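Long-range contacts in 2-oxoadipate dioxygenase/decarboxylase, chloroplastic/amyloplastic (Oryza sativa, PDB 6W1K), which catalyses the iron(II)-dependent conversion of 2-oxoadipate and O2 to (R)-2-hydroxyglutarate and CO2 in plant lysine catabolism: residues 223-227 / 309-313; 243-249 / 260-265. All coordinates share one frame; numbering follows the deposited sequence.

How the contacts relate
Helix 210-219 leads into the loop that holds 223-227. The chain then runs through strands 232-233 and 239-243, enters 243-249, turns back through a beta hairpin into 260-265 and, after helix 296-302, reaches 309-313 at the end of the modelled chain. Contact 2 closes the short hairpin loop of strands 248-252 and 258-271. Contact 1 spans 81 residues and encloses contact 2 completely, so the two nest and do not cross. They also touch: Asn225 N lies 2.7 Å from Ser243 O, a probable hydrogen bond, and Leu311 packs on Ser248. Together they tie the C-terminal helix to the sheet carrying Tyr265 of the substrate pocket.

Contact 1. Residues 223-227 / 309-313; sequences KLNSE and DQLTR
Gln310 meets Ser226 through both ends of its amide. Gln310 NE2 donates to Ser226 OG (2.6 Å), with the hydroxyl oxygen lying almost in the amide plane, while Ser226 N donates to Gln310 OE1 (2.9 Å). This second bond is nearly straight at the hydrogen (175°), yet the donor stands above the carbonyl plane, 46° out of it. From the opposite face of that plane Arg313 NH2 reaches the same Gln310 OE1 (3.0 Å), so two donors grip one oxygen. The bend at chi2 of Gln310 (-65°) turns the amide toward Ser226 and Arg313.

Arg313 NH2 also donates to Leu224 O (2.9 Å), close to the guanidinium plane, and a water joins Leu224 O to NH1. The flat group is sandwiched: Lys223 CD sits over the centre of one face, 3.3 Å from Arg313 CZ, and Ser226 CB covers the other nearer the rim, 3.5 Å from Arg313 NH2. A second water links Gln310 NE2 to Glu227 and Asp309.

Behind this shell, Asn225 OD1 accepts from Glu227 N (2.8 Å), an Asx turn that shapes the loop around Ser226. Asn225 ND2 is held by Lys301 O of helix 296-302 and by Ser305 OG in the link to helix 308-311.

The Lys223 methylenes lie on the guanidinium although Lys223 NZ is 4.4 Å from Arg313 NH1, a proximity that probably costs little where both side chains are exposed. With Gln310 buried and both its amide atoms bonded, the contact anchors the C-terminal helix to the loop mainly by polar bonds, with aliphatic carbons over the guanidinium faces.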
loop_
_atom_site.group_PDB
_atom_site.type_symbol
_atom_site.label_atom_id
_atom_site.label_comp_id
_atom_site.label_asym_id
_atom_site.label_seq_id
_atom_site.Cartn_x
_atom_site.Cartn_y
_atom_site.Cartn_z
ATOM N N LYS A 223 0.579 4.149 -17.797
ATOM C CA LYS A 223 2.014 4.388 -17.631
ATOM C C LYS A 223 2.501 3.728 -16.339
ATOM O O LYS A 223 1.900 3.973 -15.300
ATOM C CB LYS A 223 2.272 5.890 -17.568
ATOM C CG LYS A 223 3.693 6.306 -17.897
ATOM C CD LYS A 223 3.953 7.780 -17.712
ATOM C CE LYS A 223 3.047 8.643 -18.560
ATOM N NZ LYS A 223 3.229 8.345 -19.998
ATOM N N LEU A 224 3.556 2.928 -16.408
ATOM C CA LEU A 224 4.153 2.341 -15.226
ATOM C C LEU A 224 5.238 3.244 -14.647
ATOM O O LEU A 224 5.948 3.933 -15.377
ATOM C CB LEU A 224 4.754 0.979 -15.579
ATOM C CG LEU A 224 3.747 -0.059 -16.084
ATOM C CD1 LEU A 224 4.431 -1.345 -16.539
ATOM C CD2 LEU A 224 2.738 -0.366 -15.003
ATOM N N ASN A 225 5.383 3.200 -13.320
ATOM C CA ASN A 225 6.504 3.850 -12.643
ATOM C C ASN A 225 7.822 3.448 -13.298
ATOM O O ASN A 225 8.173 2.266 -13.315
ATOM C CB ASN A 225 6.501 3.452 -11.160
ATOM C CG ASN A 225 7.623 4.102 -10.372
ATOM O OD1 ASN A 225 8.596 4.568 -10.945
ATOM N ND2 ASN A 225 7.485 4.139 -9.048
ATOM N N SER A 226 8.563 4.450 -13.783
ATOM C CA SER A 226 9.791 4.273 -14.552
ATOM C C SER A 226 11.051 4.232 -13.706
ATOM O O SER A 226 12.123 3.949 -14.247
ATOM C CB SER A 226 9.968 5.423 -15.574
ATOM O OG SER A 226 10.364 6.643 -14.953
ATOM N N GLU A 227 10.976 4.578 -12.428
ATOM C CA GLU A 227 12.186 4.824 -11.655
ATOM C C GLU A 227 12.787 3.489 -11.254
ATOM O O GLU A 227 12.108 2.674 -10.633
ATOM C CB GLU A 227 11.889 5.665 -10.418
ATOM C CG GLU A 227 13.146 6.222 -9.723
ATOM C CD GLU A 227 14.093 7.010 -10.653
ATOM O OE1 GLU A 227 13.642 7.928 -11.392
ATOM O OE2 GLU A 227 15.310 6.705 -10.630
ATOM N N ASP A 309 7.953 13.955 -10.399
ATOM C CA ASP A 309 8.701 13.610 -11.608
ATOM C C ASP A 309 8.020 12.486 -12.384
ATOM O O ASP A 309 7.966 12.519 -13.617
ATOM C CB ASP A 309 10.134 13.213 -11.256
ATOM C CG ASP A 309 11.051 13.183 -12.482
ATOM O OD1 ASP A 309 11.168 14.220 -13.192
ATOM O OD2 ASP A 309 11.662 12.118 -12.728
ATOM N N GLN A 310 7.501 11.475 -11.684
ATOM C CA GLN A 310 6.741 10.445 -12.383
ATOM C C GLN A 310 5.415 10.987 -12.921
ATOM O O GLN A 310 5.054 10.724 -14.072
ATOM C CB GLN A 310 6.515 9.249 -11.459
ATOM C CG GLN A 310 7.798 8.442 -11.247
ATOM C CD GLN A 310 8.306 7.763 -12.516
ATOM O OE1 GLN A 310 7.567 7.060 -13.197
ATOM N NE2 GLN A 310 9.583 7.967 -12.832
ATOM N N LEU A 311 4.676 11.754 -12.115
ATOM C CA LEU A 311 3.373 12.239 -12.569
ATOM C C LEU A 311 3.480 13.149 -13.794
ATOM O O LEU A 311 2.543 13.213 -14.600
ATOM C CB LEU A 311 2.665 12.980 -11.426
ATOM C CG LEU A 311 1.777 12.148 -10.493
ATOM C CD1 LEU A 311 2.525 11.026 -9.894
ATOM C CD2 LEU A 311 1.227 13.051 -9.403
ATOM N N THR A 312 4.588 13.880 -13.950
ATOM C CA THR A 312 4.708 14.853 -15.027
ATOM C C THR A 312 5.493 14.323 -16.224
ATOM O O THR A 312 5.731 15.072 -17.179
ATOM C CB THR A 312 5.333 16.162 -14.510
ATOM O OG1 THR A 312 6.638 15.926 -13.971
ATOM C CG2 THR A 312 4.443 16.802 -13.428
ATOM N N ARG A 313 5.874 13.048 -16.209
ATOM C CA ARG A 313 6.574 12.450 -17.346
ATOM C C ARG A 313 5.794 12.655 -18.639
ATOM O O ARG A 313 4.606 12.337 -18.706
ATOM C CB ARG A 313 6.785 10.959 -17.120
ATOM C CG ARG A 313 8.004 10.607 -16.301
ATOM C CD ARG A 313 8.010 9.095 -16.019
ATOM N NE ARG A 313 7.733 8.314 -17.229
ATOM C CZ ARG A 313 7.129 7.129 -17.232
ATOM N NH1 ARG A 313 6.917 6.488 -18.379
ATOM N NH2 ARG A 313 6.753 6.580 -16.081
HETATM O O HOH W 1 6.774 3.758 -18.090
HETATM O O HOH W 2 11.518 9.401 -11.410
#

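Contact 2. Residues 243-249 / 260-265; sequences STVADSA and SIPRSY. With OOG (2-oxoadipic acid), chain F.
Tyr265 lies beside Ser243 and Thr244, with Thr244 O 3.8 Å from Tyr265 CG and Ser243 CB 3.8 Å from Tyr265 CD2; both approach the ring obliquely. With chi1 at 63°, CG is tucked over the backbone, and the ring is directed toward the substrate pocket. There Tyr265 OH donates to 2-oxoadipate O2 (2.8 Å), an oxygen of the carboxylate remote from the keto group, lying at the ring edge near its plane. Arg63 NH2 also bonds the substrate, and the ring stacks with the metal ligand His195.

Further along, Arg263, bent at chi2, lays its CG against Ala249 CB (3.8 Å); Ile261 CD1, of the same strand, lies off-centre over one guanidinium face, and Asn189 OD1 accepts from Arg263 NH1.

The two backbones run antiparallel, 151° apart end to end. Ala249 and Ile261 form a hydrogen-bonded pair, Ala249 N to Ile261 O 3.0 Å and Ile261 N to Ala249 O 2.8 Å, while Ser248 and Pro262 make the adjoining non-hydrogen-bonded pair. Arg263 N to Asp247 O (2.9 Å) and Asp247 N to Ser264 O (3.1 Å) extend the bonding beyond the regular strands.

These bonds hold the backbone up to Ser264, probably helping to position Tyr265, and Ser243 and Thr244 pack against its side chain. The hairpin thus presents a hydroxyl donor to the distal carboxylate, consistent with recognition of a dicarboxylic substrate.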
loop_
_atom_site.group_PDB
_atom_site.type_symbol
_atom_site.label_atom_id
_atom_site.label_comp_id
_atom_site.label_asym_id
_atom_site.label_seq_id
_atom_site.Cartn_x
_atom_site.Cartn_y
_atom_site.Cartn_z
ATOM N N SER A 243 4.328 -0.873 -10.692
ATOM C CA SER A 243 3.287 0.009 -10.173
ATOM C C SER A 243 2.948 1.053 -11.229
ATOM O O SER A 243 3.799 1.423 -12.036
ATOM C CB SER A 243 3.702 0.743 -8.891
ATOM O OG SER A 243 4.751 1.652 -9.125
ATOM N N THR A 244 1.698 1.521 -11.218
ATOM C CA THR A 244 1.312 2.608 -12.096
ATOM C C THR A 244 1.790 3.928 -11.506
ATOM O O THR A 244 2.064 4.045 -10.306
ATOM C CB THR A 244 -0.204 2.671 -12.295
ATOM O OG1 THR A 244 -0.853 2.744 -11.022
ATOM C CG2 THR A 244 -0.722 1.479 -13.079
ATOM N N VAL A 245 1.906 4.923 -12.381
ATOM C CA VAL A 245 1.995 6.307 -11.942
ATOM C C VAL A 245 0.668 6.711 -11.319
ATOM O O VAL A 245 -0.407 6.455 -11.883
ATOM C CB VAL A 245 2.363 7.208 -13.128
ATOM C CG1 VAL A 245 2.426 8.673 -12.699
ATOM C CG2 VAL A 245 3.695 6.752 -13.727
ATOM N N ALA A 246 0.741 7.350 -10.152
ATOM C CA ALA A 246 -0.441 7.729 -9.410
ATOM C C ALA A 246 -1.337 8.637 -10.246
ATOM O O ALA A 246 -0.871 9.414 -11.086
ATOM C CB ALA A 246 -0.054 8.438 -8.107
ATOM N N ASP A 247 -2.643 8.505 -10.022
ATOM C CA ASP A 247 -3.599 9.462 -10.544
ATOM C C ASP A 247 -3.410 10.827 -9.882
ATOM O O ASP A 247 -2.877 10.951 -8.777
ATOM C CB ASP A 247 -5.029 8.978 -10.318
ATOM C CG ASP A 247 -5.457 7.938 -11.347
ATOM O OD1 ASP A 247 -5.062 8.047 -12.528
ATOM O OD2 ASP A 247 -6.185 6.998 -10.973
ATOM N N SER A 248 -3.835 11.857 -10.596
ATOM C CA SER A 248 -3.894 13.211 -10.054
ATOM C C SER A 248 -5.331 13.701 -9.981
ATOM O O SER A 248 -6.204 13.265 -10.734
ATOM C CB SER A 248 -3.066 14.173 -10.918
ATOM O OG SER A 248 -1.691 13.848 -10.829
ATOM N N ALA A 249 -5.554 14.670 -9.094
ATOM C CA ALA A 249 -6.879 15.230 -8.881
ATOM C C ALA A 249 -6.756 16.715 -8.599
ATOM O O ALA A 249 -5.717 17.187 -8.132
ATOM C CB ALA A 249 -7.609 14.573 -7.704
ATOM N N SER A 260 -3.405 20.974 -8.493
ATOM C CA SER A 260 -3.321 19.527 -8.696
ATOM C C SER A 260 -2.625 18.856 -7.517
ATOM O O SER A 260 -1.630 19.365 -7.004
ATOM C CB SER A 260 -2.569 19.230 -9.997
ATOM O OG SER A 260 -2.556 17.841 -10.271
ATOM N N ILE A 261 -3.132 17.692 -7.104
ATOM C CA ILE A 261 -2.479 16.903 -6.065
ATOM C C ILE A 261 -2.379 15.439 -6.536
ATOM O O ILE A 261 -3.206 14.972 -7.327
ATOM C CB ILE A 261 -3.253 16.916 -4.716
ATOM C CG1 ILE A 261 -4.659 16.342 -4.899
ATOM C CG2 ILE A 261 -3.305 18.279 -4.080
ATOM C CD1 ILE A 261 -5.347 15.844 -3.643
ATOM N N PRO A 262 -1.450 14.686 -5.962
ATOM C CA PRO A 262 -1.437 13.232 -6.194
ATOM C C PRO A 262 -2.463 12.485 -5.343
ATOM O O PRO A 262 -2.666 12.778 -4.164
ATOM C CB PRO A 262 -0.007 12.832 -5.797
ATOM C CG PRO A 262 0.357 13.826 -4.711
ATOM C CD PRO A 262 -0.291 15.135 -5.168
ATOM N N ARG A 263 -3.145 11.536 -5.980
ATOM C CA ARG A 263 -3.935 10.552 -5.248
ATOM C C ARG A 263 -3.110 9.260 -5.189
ATOM O O ARG A 263 -1.900 9.301 -4.903
ATOM C CB ARG A 263 -5.313 10.377 -5.888
ATOM C CG ARG A 263 -6.215 11.636 -5.773
ATOM C CD ARG A 263 -6.527 11.971 -4.331
ATOM N NE ARG A 263 -7.716 12.788 -4.153
ATOM C CZ ARG A 263 -8.055 13.356 -2.999
ATOM N NH1 ARG A 263 -7.276 13.213 -1.927
ATOM N NH2 ARG A 263 -9.163 14.076 -2.915
ATOM N N SER A 264 -3.735 8.123 -5.426
ATOM C CA SER A 264 -3.112 6.830 -5.172
ATOM C C SER A 264 -2.801 6.135 -6.486
ATOM O O SER A 264 -3.032 6.659 -7.576
ATOM C CB SER A 264 -4.019 5.984 -4.289
ATOM O OG SER A 264 -4.195 6.628 -3.040
ATOM N N TYR A 265 -2.242 4.937 -6.371
ATOM C CA TYR A 265 -1.808 4.174 -7.524
ATOM C C TYR A 265 -2.120 2.720 -7.242
ATOM O O TYR A 265 -2.724 2.387 -6.217
ATOM C CB TYR A 265 -0.325 4.386 -7.818
ATOM C CG TYR A 265 0.657 3.923 -6.739
ATOM C CD1 TYR A 265 1.023 4.770 -5.709
ATOM C CD2 TYR A 265 1.239 2.664 -6.775
ATOM C CE1 TYR A 265 1.917 4.397 -4.746
ATOM C CE2 TYR A 265 2.145 2.274 -5.795
ATOM C CZ TYR A 265 2.473 3.156 -4.782
ATOM O OH TYR A 265 3.368 2.822 -3.795
HETATM C C2 OOG F . 4.578 2.179 -0.060
HETATM C C3 OOG F . 5.660 1.797 -1.071
HETATM C C4 OOG F . 6.340 0.489 -0.649
HETATM C C6 OOG F . 6.171 -2.006 -1.520
HETATM O O4 OOG F . 7.373 -2.239 -1.235
HETATM O O3 OOG F . 5.527 -2.826 -2.209
HETATM C C5 OOG F . 5.499 -0.729 -1.029
HETATM C C1 OOG F . 4.029 3.590 -0.313
HETATM O O1 OOG F . 3.435 4.157 0.537
HETATM O O2 OOG F . 4.208 4.234 -1.538
HETATM O O5 OOG F . 4.323 -0.696 -0.945
HETATM O O HOH W 3 -4.797 5.252 -9.439
HETATM O O HOH W 4 -0.603 16.247 -9.352
#